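Local coordinates for protein aminoglycoside phosphotransferase (Mycobacterium smegmatis, PDB 6EF6) that phosphorylates (S)-1-amino-2-propanol, serving as the aminopropanol kinase associated with the aminoacetone utilization microcompartment, at residues 43-48 and 58-63; 65-70 and 129-134; 269-274 and 312-317; 261-266 and 308-313. All blocks are in the same frame, centred on the assembly; numbering follows the deposited sequence.

Interaction 1: residues 43-48 and 58-63; sequences NASLRL and LVEDGE
S45 and E60 form an antiparallel hydrogen-bonded pair, and R47 and L58 repeat it two residues on, which makes strands 45-48 and 55-61 neighbours in a beta hairpin at one edge of the five-stranded sheet. Four backbone bonds hold the ladder, the shortest joining L58 N to R47 O at 2.8 Å.

The face carrying L46 and V59 is tightly packed. These side chains lie side by side and point the same way, with L46 CD2 3.7 Å from V59 CG2. The other branch of V59 meets A44, CG1 to CB at 3.8 Å. Helix 28-35 closes over L46 with A31 and Q32, and V59 also rests on L68 of the next strand.

On the opposite face L58, paired with R47, is buried too, beneath L49, Q65 and M131. The solvent side is confined to the outer ends of S45, R47 and E60. R47 bends at chi2 and chi3 and leads away, leaving its NE 5.4 Å from E60 OE2, too far for a salt bridge.

A local polar grip exists here instead: E60 O accepts both S45 N and S45 OG, the hydroxyl at 3.1 Å and well off the carbonyl axis (C=O...OG 116°). A chi1 of 60° swings OG there. The chemistry implies a hairpin joined by backbone bonds and one doubly used carbonyl; any attraction between R47 and E60 is probably long-range and modest.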
# COMPACT_ATOMS: atom_id res chain seq x y z
N ASN A 43 2.55 -0.61 -31.52
CA ASN A 43 1.66 0.54 -31.69
C ASN A 43 0.35 0.40 -30.91
O ASN A 43 -0.62 1.10 -31.23
CB ASN A 43 1.41 0.77 -33.18
CG ASN A 43 2.51 1.58 -33.82
OD1 ASN A 43 3.30 1.07 -34.61
ND2 ASN A 43 2.59 2.87 -33.47
N ALA A 44 0.32 -0.46 -29.90
CA ALA A 44 -0.85 -0.61 -29.05
C ALA A 44 -1.17 0.73 -28.40
O ALA A 44 -0.28 1.56 -28.16
CB ALA A 44 -0.60 -1.64 -27.96
N SER A 45 -2.44 0.95 -28.11
CA SER A 45 -2.82 2.16 -27.41
C SER A 45 -2.49 2.02 -25.93
O SER A 45 -2.51 0.92 -25.37
CB SER A 45 -4.30 2.47 -27.59
OG SER A 45 -5.10 1.42 -27.09
N LEU A 46 -2.15 3.15 -25.32
CA LEU A 46 -1.85 3.23 -23.90
C LEU A 46 -2.75 4.28 -23.26
O LEU A 46 -2.90 5.38 -23.78
CB LEU A 46 -0.40 3.65 -23.69
CG LEU A 46 0.66 2.66 -24.18
CD1 LEU A 46 2.04 3.33 -24.16
CD2 LEU A 46 0.64 1.41 -23.32
N ARG A 47 -3.34 3.92 -22.13
CA ARG A 47 -4.23 4.79 -21.36
C ARG A 47 -3.68 4.82 -19.94
O ARG A 47 -3.60 3.77 -19.28
CB ARG A 47 -5.64 4.21 -21.34
CG ARG A 47 -6.63 4.89 -20.41
CD ARG A 47 -7.05 6.23 -20.96
NE ARG A 47 -7.58 6.08 -22.30
CZ ARG A 47 -7.71 7.07 -23.17
NH1 ARG A 47 -7.34 8.30 -22.84
NH2 ARG A 47 -8.20 6.82 -24.38
N LEU A 48 -3.31 6.00 -19.45
CA LEU A 48 -2.83 6.11 -18.08
C LEU A 48 -3.96 5.86 -17.08
O LEU A 48 -4.99 6.53 -17.12
CB LEU A 48 -2.23 7.50 -17.83
CG LEU A 48 -1.61 7.66 -16.42
CD1 LEU A 48 -0.42 6.70 -16.25
CD2 LEU A 48 -1.22 9.13 -16.16
N LEU A 58 -3.25 1.00 -19.17
CA LEU A 58 -4.06 -0.01 -19.85
C LEU A 58 -3.56 -0.10 -21.28
O LEU A 58 -3.56 0.90 -22.00
CB LEU A 58 -5.53 0.41 -19.83
CG LEU A 58 -6.45 -0.48 -20.69
CD1 LEU A 58 -6.40 -1.92 -20.17
CD2 LEU A 58 -7.88 0.05 -20.67
N VAL A 59 -3.15 -1.30 -21.68
CA VAL A 59 -2.64 -1.56 -23.03
C VAL A 59 -3.76 -2.20 -23.84
O VAL A 59 -4.28 -3.25 -23.44
CB VAL A 59 -1.43 -2.51 -22.99
CG1 VAL A 59 -0.90 -2.79 -24.40
CG2 VAL A 59 -0.33 -1.97 -22.10
N GLU A 60 -4.09 -1.63 -24.99
CA GLU A 60 -5.18 -2.14 -25.81
C GLU A 60 -4.69 -2.36 -27.23
O GLU A 60 -4.20 -1.43 -27.88
CB GLU A 60 -6.39 -1.20 -25.80
CG GLU A 60 -6.93 -1.02 -24.39
CD GLU A 60 -8.14 -0.11 -24.32
OE1 GLU A 60 -9.27 -0.64 -24.22
OE2 GLU A 60 -7.97 1.13 -24.35
N ASP A 61 -4.82 -3.60 -27.71
CA ASP A 61 -4.33 -4.01 -29.03
C ASP A 61 -5.47 -4.80 -29.65
O ASP A 61 -5.59 -6.01 -29.44
CB ASP A 61 -3.07 -4.84 -28.83
CG ASP A 61 -2.53 -5.42 -30.13
OD1 ASP A 61 -3.02 -5.04 -31.21
OD2 ASP A 61 -1.61 -6.27 -30.06
N GLY A 62 -6.33 -4.11 -30.39
CA GLY A 62 -7.56 -4.72 -30.86
C GLY A 62 -8.37 -5.24 -29.69
O GLY A 62 -8.80 -4.46 -28.84
N GLU A 63 -8.56 -6.56 -29.61
CA GLU A 63 -9.31 -7.16 -28.51
C GLU A 63 -8.47 -7.29 -27.25
O GLU A 63 -9.02 -7.30 -26.14
CB GLU A 63 -9.80 -8.55 -28.90
CG GLU A 63 -10.89 -8.55 -29.98
CD GLU A 63 -11.37 -9.96 -30.36
OE1 GLU A 63 -10.74 -10.95 -29.92
OE2 GLU A 63 -12.37 -10.09 -31.09

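Interaction 2: residues 65-70 and 129-134; sequences QSILRV and FEMVGG. With BEZ (benzoic acid), chain B.
R69 and F129 meet almost perpendicularly: the guanidinium and ring planes are 83° apart, and the phenyl rim stands over the centre of the guanidinium, F129 CZ lying 3.8 Å from R69 CZ. The benzoic acid uses the other surfaces of both groups. Its C6 lies over the face of the F129 ring, offset toward the rim and 3.6 Å from F129 CD2. From the guanidinium edge R69 NH1 donates to O1 of the benzoic acid at 2.9 Å, a bent bond (137° at hydrogen). A turn at chi3 (76°) in an otherwise extended R69 chain brings the guanidinium round to this position. I67 adds to the wall, its CD1 3.5 Å from C4 of the benzoic acid.

Farther along, M131 lies obliquely over Q65, bent at chi2 so that M131 CG comes 3.8 Å from Q65 CB. I67 and F129 are an antiparallel hydrogen-bonded pair; F129 N reaches I67 O at 2.7 Å. Beyond them the strands part, and a water bridges the gap, donating to Q65 O (2.8 Å) and accepting from M131 N (2.9 Å).

Segment 129-134 leaves the sheet as the linker expected between the lobes of a kinase-like fold, and the pocket is consistent with the nucleotide cleft. Strand 64-70 lies between strands 55-61 and 124-130; helix 28-35 packs on L68, while R69 NH2 forms a salt bridge to E84 of helix 78-94, recalling the strand-to-helix ion pair of protein kinases.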
# COMPACT_ATOMS: atom_id res chain seq x y z
N GLN A 65 -6.39 -6.78 -24.00
CA GLN A 65 -6.14 -5.81 -22.94
C GLN A 65 -5.11 -6.37 -21.98
O GLN A 65 -5.10 -7.57 -21.71
CB GLN A 65 -7.40 -5.52 -22.14
CG GLN A 65 -8.44 -4.71 -22.89
CD GLN A 65 -9.65 -4.39 -22.02
OE1 GLN A 65 -10.17 -5.26 -21.33
NE2 GLN A 65 -10.09 -3.15 -22.05
N SER A 66 -4.22 -5.50 -21.49
CA SER A 66 -3.28 -5.85 -20.44
C SER A 66 -2.82 -4.58 -19.73
O SER A 66 -3.27 -3.48 -20.07
CB SER A 66 -2.12 -6.71 -20.98
OG SER A 66 -1.42 -6.05 -22.03
N ILE A 67 -1.99 -4.74 -18.71
CA ILE A 67 -1.59 -3.64 -17.84
C ILE A 67 -0.07 -3.54 -17.77
O ILE A 67 0.61 -4.53 -17.47
CB ILE A 67 -2.20 -3.77 -16.44
CG1 ILE A 67 -3.72 -3.60 -16.56
CG2 ILE A 67 -1.61 -2.73 -15.52
CD1 ILE A 67 -4.48 -4.01 -15.33
N LEU A 68 0.46 -2.35 -18.03
CA LEU A 68 1.90 -2.14 -17.98
C LEU A 68 2.24 -1.19 -16.82
O LEU A 68 1.73 -0.07 -16.77
CB LEU A 68 2.38 -1.56 -19.31
CG LEU A 68 3.87 -1.54 -19.54
CD1 LEU A 68 4.42 -2.93 -19.70
CD2 LEU A 68 4.16 -0.72 -20.81
N ARG A 69 3.08 -1.64 -15.90
CA ARG A 69 3.51 -0.83 -14.75
C ARG A 69 4.94 -0.33 -14.96
O ARG A 69 5.88 -1.13 -15.02
CB ARG A 69 3.44 -1.68 -13.48
CG ARG A 69 3.89 -0.96 -12.22
CD ARG A 69 3.70 -1.87 -11.01
NE ARG A 69 4.73 -2.89 -10.94
CZ ARG A 69 4.80 -3.80 -9.97
NH1 ARG A 69 3.85 -3.88 -9.03
NH2 ARG A 69 5.83 -4.61 -9.93
N VAL A 70 5.12 0.99 -15.03
CA VAL A 70 6.44 1.60 -15.17
C VAL A 70 6.89 2.08 -13.78
O VAL A 70 6.30 3.01 -13.22
CB VAL A 70 6.43 2.75 -16.18
CG1 VAL A 70 7.82 3.43 -16.26
CG2 VAL A 70 6.04 2.26 -17.57
N PHE A 129 1.36 -7.02 -16.71
CA PHE A 129 0.40 -7.90 -16.07
C PHE A 129 -0.79 -8.18 -16.99
O PHE A 129 -1.13 -7.35 -17.84
CB PHE A 129 -0.15 -7.26 -14.78
CG PHE A 129 0.90 -7.00 -13.71
CD1 PHE A 129 1.35 -8.04 -12.90
CD2 PHE A 129 1.41 -5.72 -13.51
CE1 PHE A 129 2.29 -7.79 -11.89
CE2 PHE A 129 2.36 -5.46 -12.53
CZ PHE A 129 2.79 -6.50 -11.69
N GLU A 130 -1.46 -9.31 -16.76
CA GLU A 130 -2.70 -9.59 -17.47
C GLU A 130 -3.77 -8.60 -17.02
O GLU A 130 -3.69 -8.00 -15.94
CB GLU A 130 -3.17 -11.02 -17.24
CG GLU A 130 -2.18 -12.07 -17.75
CD GLU A 130 -2.71 -13.49 -17.72
OE1 GLU A 130 -3.81 -13.72 -17.18
OE2 GLU A 130 -2.01 -14.39 -18.23
N MET A 131 -4.79 -8.44 -17.87
CA MET A 131 -5.89 -7.55 -17.54
C MET A 131 -6.54 -7.99 -16.22
O MET A 131 -6.57 -9.18 -15.88
CB MET A 131 -6.92 -7.53 -18.68
CG MET A 131 -8.04 -6.55 -18.51
SD MET A 131 -7.45 -4.90 -18.17
CE MET A 131 -8.96 -3.98 -18.05
N VAL A 132 -7.01 -7.01 -15.46
CA VAL A 132 -7.66 -7.21 -14.17
C VAL A 132 -9.06 -6.61 -14.25
O VAL A 132 -9.21 -5.46 -14.65
CB VAL A 132 -6.86 -6.53 -13.05
CG1 VAL A 132 -7.64 -6.58 -11.72
CG2 VAL A 132 -5.49 -7.18 -12.89
N GLY A 133 -10.07 -7.39 -13.87
CA GLY A 133 -11.43 -6.86 -13.83
C GLY A 133 -11.53 -5.68 -12.88
O GLY A 133 -11.19 -5.77 -11.70
N GLY A 134 -12.03 -4.56 -13.40
CA GLY A 134 -12.16 -3.34 -12.63
C GLY A 134 -11.14 -2.28 -13.01
O GLY A 134 -11.26 -1.14 -12.56
C BEZ B . 0.32 -2.57 -9.94
O1 BEZ B . 1.02 -3.37 -9.31
O2 BEZ B . 0.60 -1.34 -9.91
C1 BEZ B . -0.84 -3.10 -10.71
C2 BEZ B . -1.87 -2.26 -11.08
C3 BEZ B . -2.94 -2.78 -11.80
C4 BEZ B . -2.98 -4.13 -12.13
C5 BEZ B . -1.94 -4.97 -11.75
C6 BEZ B . -0.88 -4.45 -11.03
O HOH W 1 -4.65 -9.90 -20.32

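Interaction 3: residues 269-274 and 312-317; sequences VSFIEH and LLLLAW. With JFN ((2R)-1-methoxypropan-2-amine), chain C.
L314 points one methyl straight at the face of the F271 ring: CD1 lies 3.9 Å from the ring centroid and only 4° off its normal, a CH-pi contact. The second methyl runs past the rim, with L314 CD2 3.8 Å from F271 CZ. The same CD1 also touches the E273 carboxylate, 3.4 Å from OE2, and packs against S270 CB. W317, one helical turn further on, meets F271 obliquely, CZ3 to CZ at 4.2 Å.

Across the indole face lies the bound 1-methoxypropan-2-amine, its C08 3.7 Å above the W317 plane; the modelled ether oxygen comes implausibly close to the indole, and its exact placement is doubtful.

What presents F271 to the helix is a type II beta turn from V269 to I272, closed by I272 N to V269 O at 3.0 Å. F271 takes the third position with a positive phi of 74°. The turn belongs to the loop between helices 263-268 and 278-290, and it packs on helix 303-320 in the helical C-terminal lobe of this kinase-like fold.

Behind the turn, E273 folds back at chi2 (88°), and OE2 receives a weak bond from F271 N at 2.9 Å. Its OE1 is held in turn by a salt bridge to R311 and a hydrogen bond to Y334 of helix 325-347. On the ligand side, W187 meets W317 edge-to-face, and E53 accepts a weak bond from the indole NE1.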
# COMPACT_ATOMS: atom_id res chain seq x y z
N VAL A 269 -7.37 2.65 6.01
CA VAL A 269 -8.01 3.94 6.20
C VAL A 269 -7.10 5.09 5.78
O VAL A 269 -7.29 6.25 6.19
CB VAL A 269 -8.53 4.09 7.63
CG1 VAL A 269 -9.71 3.13 7.86
CG2 VAL A 269 -7.47 3.84 8.66
N SER A 270 -6.24 4.83 4.80
CA SER A 270 -5.32 5.85 4.28
C SER A 270 -6.10 7.08 3.86
O SER A 270 -7.03 6.99 3.04
CB SER A 270 -4.58 5.34 3.05
OG SER A 270 -3.68 4.29 3.37
N PHE A 271 -5.66 8.23 4.37
CA PHE A 271 -6.18 9.57 4.02
C PHE A 271 -7.55 9.90 4.63
O PHE A 271 -7.99 11.06 4.55
CB PHE A 271 -6.22 9.85 2.52
CG PHE A 271 -4.87 9.81 1.89
CD1 PHE A 271 -3.91 10.76 2.17
CD2 PHE A 271 -4.51 8.75 1.04
CE1 PHE A 271 -2.64 10.73 1.60
CE2 PHE A 271 -3.24 8.72 0.47
CZ PHE A 271 -2.32 9.67 0.76
N ILE A 272 -8.20 8.94 5.25
CA ILE A 272 -9.55 9.04 5.80
C ILE A 272 -9.57 8.70 7.29
O ILE A 272 -10.63 8.42 7.85
CB ILE A 272 -10.60 8.25 4.97
CG1 ILE A 272 -10.26 6.76 4.88
CG2 ILE A 272 -10.75 8.83 3.59
CD1 ILE A 272 -11.36 5.92 4.16
N GLU A 273 -8.39 8.74 7.93
CA GLU A 273 -8.23 8.34 9.32
C GLU A 273 -9.04 9.19 10.27
O GLU A 273 -9.36 8.75 11.38
CB GLU A 273 -6.74 8.37 9.73
CG GLU A 273 -5.81 7.58 8.81
CD GLU A 273 -5.23 8.30 7.60
OE1 GLU A 273 -5.68 9.45 7.31
OE2 GLU A 273 -4.39 7.71 6.94
N HIS A 274 -9.31 10.45 9.91
CA HIS A 274 -10.02 11.43 10.72
C HIS A 274 -11.53 11.36 10.56
O HIS A 274 -12.27 12.14 11.18
CB HIS A 274 -9.49 12.82 10.32
CG HIS A 274 -9.74 13.11 8.86
ND1 HIS A 274 -9.04 12.50 7.82
CD2 HIS A 274 -10.71 13.85 8.26
CE1 HIS A 274 -9.53 12.90 6.67
NE2 HIS A 274 -10.56 13.71 6.91
N LEU A 312 0.95 9.52 10.28
CA LEU A 312 2.21 10.26 10.27
C LEU A 312 2.97 9.99 8.99
O LEU A 312 3.59 10.88 8.44
CB LEU A 312 3.06 9.92 11.49
CG LEU A 312 2.52 10.38 12.84
CD1 LEU A 312 3.49 9.91 13.96
CD2 LEU A 312 2.40 11.87 12.83
N LEU A 313 2.99 8.72 8.55
CA LEU A 313 3.63 8.40 7.30
C LEU A 313 3.06 9.17 6.12
O LEU A 313 3.80 9.61 5.25
CB LEU A 313 3.61 6.91 7.03
CG LEU A 313 4.65 6.09 7.75
CD1 LEU A 313 4.25 4.63 7.79
CD2 LEU A 313 6.06 6.27 7.14
N LEU A 314 1.73 9.23 6.03
CA LEU A 314 1.10 9.96 4.94
C LEU A 314 1.28 11.46 5.04
O LEU A 314 1.34 12.14 4.02
CB LEU A 314 -0.38 9.56 4.82
CG LEU A 314 -0.62 8.11 4.40
CD1 LEU A 314 -2.12 7.85 4.39
CD2 LEU A 314 0.01 7.78 3.08
N LEU A 315 1.39 11.98 6.25
CA LEU A 315 1.73 13.39 6.41
C LEU A 315 3.15 13.68 5.91
O LEU A 315 3.37 14.65 5.20
CB LEU A 315 1.58 13.74 7.89
CG LEU A 315 1.88 15.18 8.31
CD1 LEU A 315 1.06 16.22 7.55
CD2 LEU A 315 1.64 15.34 9.82
N ALA A 316 4.08 12.75 6.20
CA ALA A 316 5.42 12.86 5.63
C ALA A 316 5.37 12.80 4.12
O ALA A 316 6.01 13.61 3.44
CB ALA A 316 6.27 11.73 6.19
N TRP A 317 4.65 11.81 3.57
CA TRP A 317 4.54 11.69 2.12
C TRP A 317 3.98 12.98 1.52
O TRP A 317 4.49 13.49 0.51
CB TRP A 317 3.67 10.48 1.80
CG TRP A 317 3.55 10.21 0.38
CD1 TRP A 317 4.39 9.46 -0.40
CD2 TRP A 317 2.52 10.69 -0.47
NE1 TRP A 317 3.95 9.45 -1.70
CE2 TRP A 317 2.80 10.21 -1.77
CE3 TRP A 317 1.39 11.49 -0.27
CZ2 TRP A 317 1.98 10.50 -2.87
CZ3 TRP A 317 0.59 11.77 -1.36
CH2 TRP A 317 0.88 11.28 -2.64
C07 JFN C . -0.92 8.35 -3.09
C08 JFN C . 1.60 6.72 -0.92
C09 JFN C . 0.28 7.09 -1.57
C15 JFN C . 1.41 5.48 -0.07
N04 JFN C . 2.58 6.36 -1.93
O02 JFN C . 0.23 8.28 -2.28

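Interaction 4: residues 261-266 and 308-313; sequences YFYDFG and FLRRLL
Y263 and R310 join helix 263-268 to helix 303-320 within the helical C-terminal lobe of the kinase-like fold. D264-F265-G266 spell the DFG pattern but lie in a helix, whereas the nearby sodium ion is bound by D231 and D252; the resemblance is therefore one of sequence.

The polar part is a single bond: R310 NH1 donates to Y263 OH at 3.0 Å, bent to 139° at hydrogen and with the oxygen 21° out of the guanidinium plane. The R310 chain bends at chi2 and then runs extended, carrying NH1 to the hydroxyl. The ring and guanidinium planes stand 75° apart. R310 NE also bonds to S270 OG, and NH2 makes a salt bridge to D231; with all three nitrogens partnered, rotation should be restricted beside the amine ligand that R310 touches.

Apolar contacts flank the tyrosine. L309 crosses it at about a right angle, CD2 3.8 Å from Y263 CD1, while L313 CD1 approaches Y263 CZ at 3.9 Å and packs closer to the hydroxyl.

The backbones come nearest at G266 and R310, whose CA atoms are 5.4 Å apart. With no side chain on the glycine, the R310 stem lies directly against it, CG 3.4 Å from G266 O.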
# COMPACT_ATOMS: atom_id res chain seq x y z
N TYR A 261 1.96 -6.90 11.03
CA TYR A 261 0.76 -7.34 10.31
C TYR A 261 -0.37 -6.32 10.39
O TYR A 261 -1.02 -6.01 9.38
CB TYR A 261 0.29 -8.72 10.81
CG TYR A 261 1.23 -9.84 10.43
CD1 TYR A 261 1.48 -10.15 9.12
CD2 TYR A 261 1.91 -10.54 11.38
CE1 TYR A 261 2.38 -11.18 8.77
CE2 TYR A 261 2.79 -11.56 11.06
CZ TYR A 261 3.03 -11.84 9.73
OH TYR A 261 3.92 -12.88 9.43
N PHE A 262 -0.66 -5.81 11.58
CA PHE A 262 -1.79 -4.90 11.73
C PHE A 262 -1.54 -3.48 11.26
O PHE A 262 -2.49 -2.69 11.18
CB PHE A 262 -2.44 -5.10 13.11
CG PHE A 262 -3.06 -6.46 13.20
CD1 PHE A 262 -4.22 -6.70 12.46
CD2 PHE A 262 -2.50 -7.50 13.88
CE1 PHE A 262 -4.79 -7.95 12.44
CE2 PHE A 262 -3.06 -8.76 13.83
CZ PHE A 262 -4.20 -8.97 13.13
N TYR A 263 -0.32 -3.15 10.83
CA TYR A 263 -0.15 -1.93 10.07
C TYR A 263 -1.01 -1.96 8.82
O TYR A 263 -1.45 -0.91 8.36
CB TYR A 263 1.34 -1.74 9.75
CG TYR A 263 1.64 -0.60 8.80
CD1 TYR A 263 1.33 0.73 9.11
CD2 TYR A 263 2.21 -0.84 7.58
CE1 TYR A 263 1.56 1.75 8.23
CE2 TYR A 263 2.47 0.20 6.67
CZ TYR A 263 2.14 1.48 7.01
OH TYR A 263 2.39 2.50 6.13
N ASP A 264 -1.28 -3.14 8.25
CA ASP A 264 -2.18 -3.19 7.09
C ASP A 264 -3.55 -2.57 7.39
O ASP A 264 -4.18 -1.97 6.48
CB ASP A 264 -2.34 -4.63 6.60
CG ASP A 264 -1.20 -5.13 5.76
OD1 ASP A 264 -0.52 -4.35 5.07
OD2 ASP A 264 -1.02 -6.38 5.77
N PHE A 265 -4.03 -2.64 8.65
CA PHE A 265 -5.28 -1.95 8.96
C PHE A 265 -5.14 -0.42 8.86
O PHE A 265 -6.03 0.29 8.36
CB PHE A 265 -5.87 -2.30 10.35
CG PHE A 265 -7.08 -1.48 10.64
CD1 PHE A 265 -8.23 -1.66 9.88
CD2 PHE A 265 -7.05 -0.51 11.64
CE1 PHE A 265 -9.33 -0.85 10.06
CE2 PHE A 265 -8.18 0.29 11.86
CZ PHE A 265 -9.33 0.11 11.09
N GLY A 266 -4.03 0.13 9.36
CA GLY A 266 -3.81 1.56 9.14
C GLY A 266 -3.86 1.92 7.68
O GLY A 266 -4.44 2.95 7.30
N PHE A 308 -2.58 5.61 13.53
CA PHE A 308 -1.76 6.80 13.78
C PHE A 308 -0.39 6.72 13.11
O PHE A 308 0.09 7.70 12.55
CB PHE A 308 -1.68 7.09 15.27
CG PHE A 308 -1.08 8.44 15.54
CD1 PHE A 308 -1.75 9.59 15.17
CD2 PHE A 308 0.18 8.60 16.11
CE1 PHE A 308 -1.18 10.83 15.37
CE2 PHE A 308 0.72 9.87 16.32
CZ PHE A 308 0.03 10.96 15.94
N LEU A 309 0.21 5.53 13.07
CA LEU A 309 1.45 5.33 12.32
C LEU A 309 1.24 5.66 10.85
O LEU A 309 2.03 6.39 10.23
CB LEU A 309 1.92 3.87 12.48
CG LEU A 309 3.16 3.48 11.70
CD1 LEU A 309 4.35 4.36 11.94
CD2 LEU A 309 3.54 2.02 11.92
N ARG A 310 0.16 5.13 10.25
CA ARG A 310 -0.12 5.45 8.84
C ARG A 310 -0.34 6.95 8.64
O ARG A 310 0.12 7.51 7.64
CB ARG A 310 -1.36 4.66 8.37
CG ARG A 310 -1.72 4.88 6.93
CD ARG A 310 -0.61 4.41 5.99
NE ARG A 310 -1.08 4.26 4.61
CZ ARG A 310 -0.40 3.79 3.59
NH1 ARG A 310 0.90 3.48 3.76
NH2 ARG A 310 -0.95 3.66 2.38
N ARG A 311 -1.07 7.58 9.56
CA ARG A 311 -1.32 9.02 9.46
C ARG A 311 -0.03 9.81 9.39
O ARG A 311 0.12 10.70 8.56
CB ARG A 311 -2.12 9.47 10.66
CG ARG A 311 -2.63 10.91 10.57
CD ARG A 311 -3.80 11.04 9.58
NE ARG A 311 -4.26 12.43 9.48
CZ ARG A 311 -5.42 12.82 8.96
NH1 ARG A 311 -6.28 11.89 8.54
NH2 ARG A 311 -5.75 14.08 8.93
N LEU A 312 0.95 9.52 10.28
CA LEU A 312 2.21 10.26 10.27
C LEU A 312 2.97 9.99 8.99
O LEU A 312 3.59 10.88 8.44
CB LEU A 312 3.06 9.92 11.49
CG LEU A 312 2.52 10.38 12.84
CD1 LEU A 312 3.49 9.91 13.96
CD2 LEU A 312 2.40 11.87 12.83
N LEU A 313 2.99 8.72 8.55
CA LEU A 313 3.63 8.40 7.30
C LEU A 313 3.06 9.17 6.12
O LEU A 313 3.80 9.61 5.25
CB LEU A 313 3.61 6.91 7.03
CG LEU A 313 4.65 6.09 7.75
CD1 LEU A 313 4.25 4.63 7.79
CD2 LEU A 313 6.06 6.27 7.14

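How the interactions relate
Interactions 1 and 2 are consecutive parts of one sheet: strands 55-61 and 64-70 are neighbours, and V59 N lies 2.7 Å from S66 O, a probable hydrogen bond. Their centres are 10 Å apart. Interactions 3 and 4 share L312 and L313 of helix 303-320, with centres 8 Å apart, and a salt bridge of 2.8 Å joins R311 NH1 to E273 OE1. The two groups sit in different lobes; interactions 2 and 3 have nearest atoms about 13 Å apart. Between them lie the ligands: interaction 2 lines the benzoic acid pocket, interactions 3 and 4 supply W317 and R310 to the amine pocket, and the R310 side chain is about 6 Å from a sodium ion.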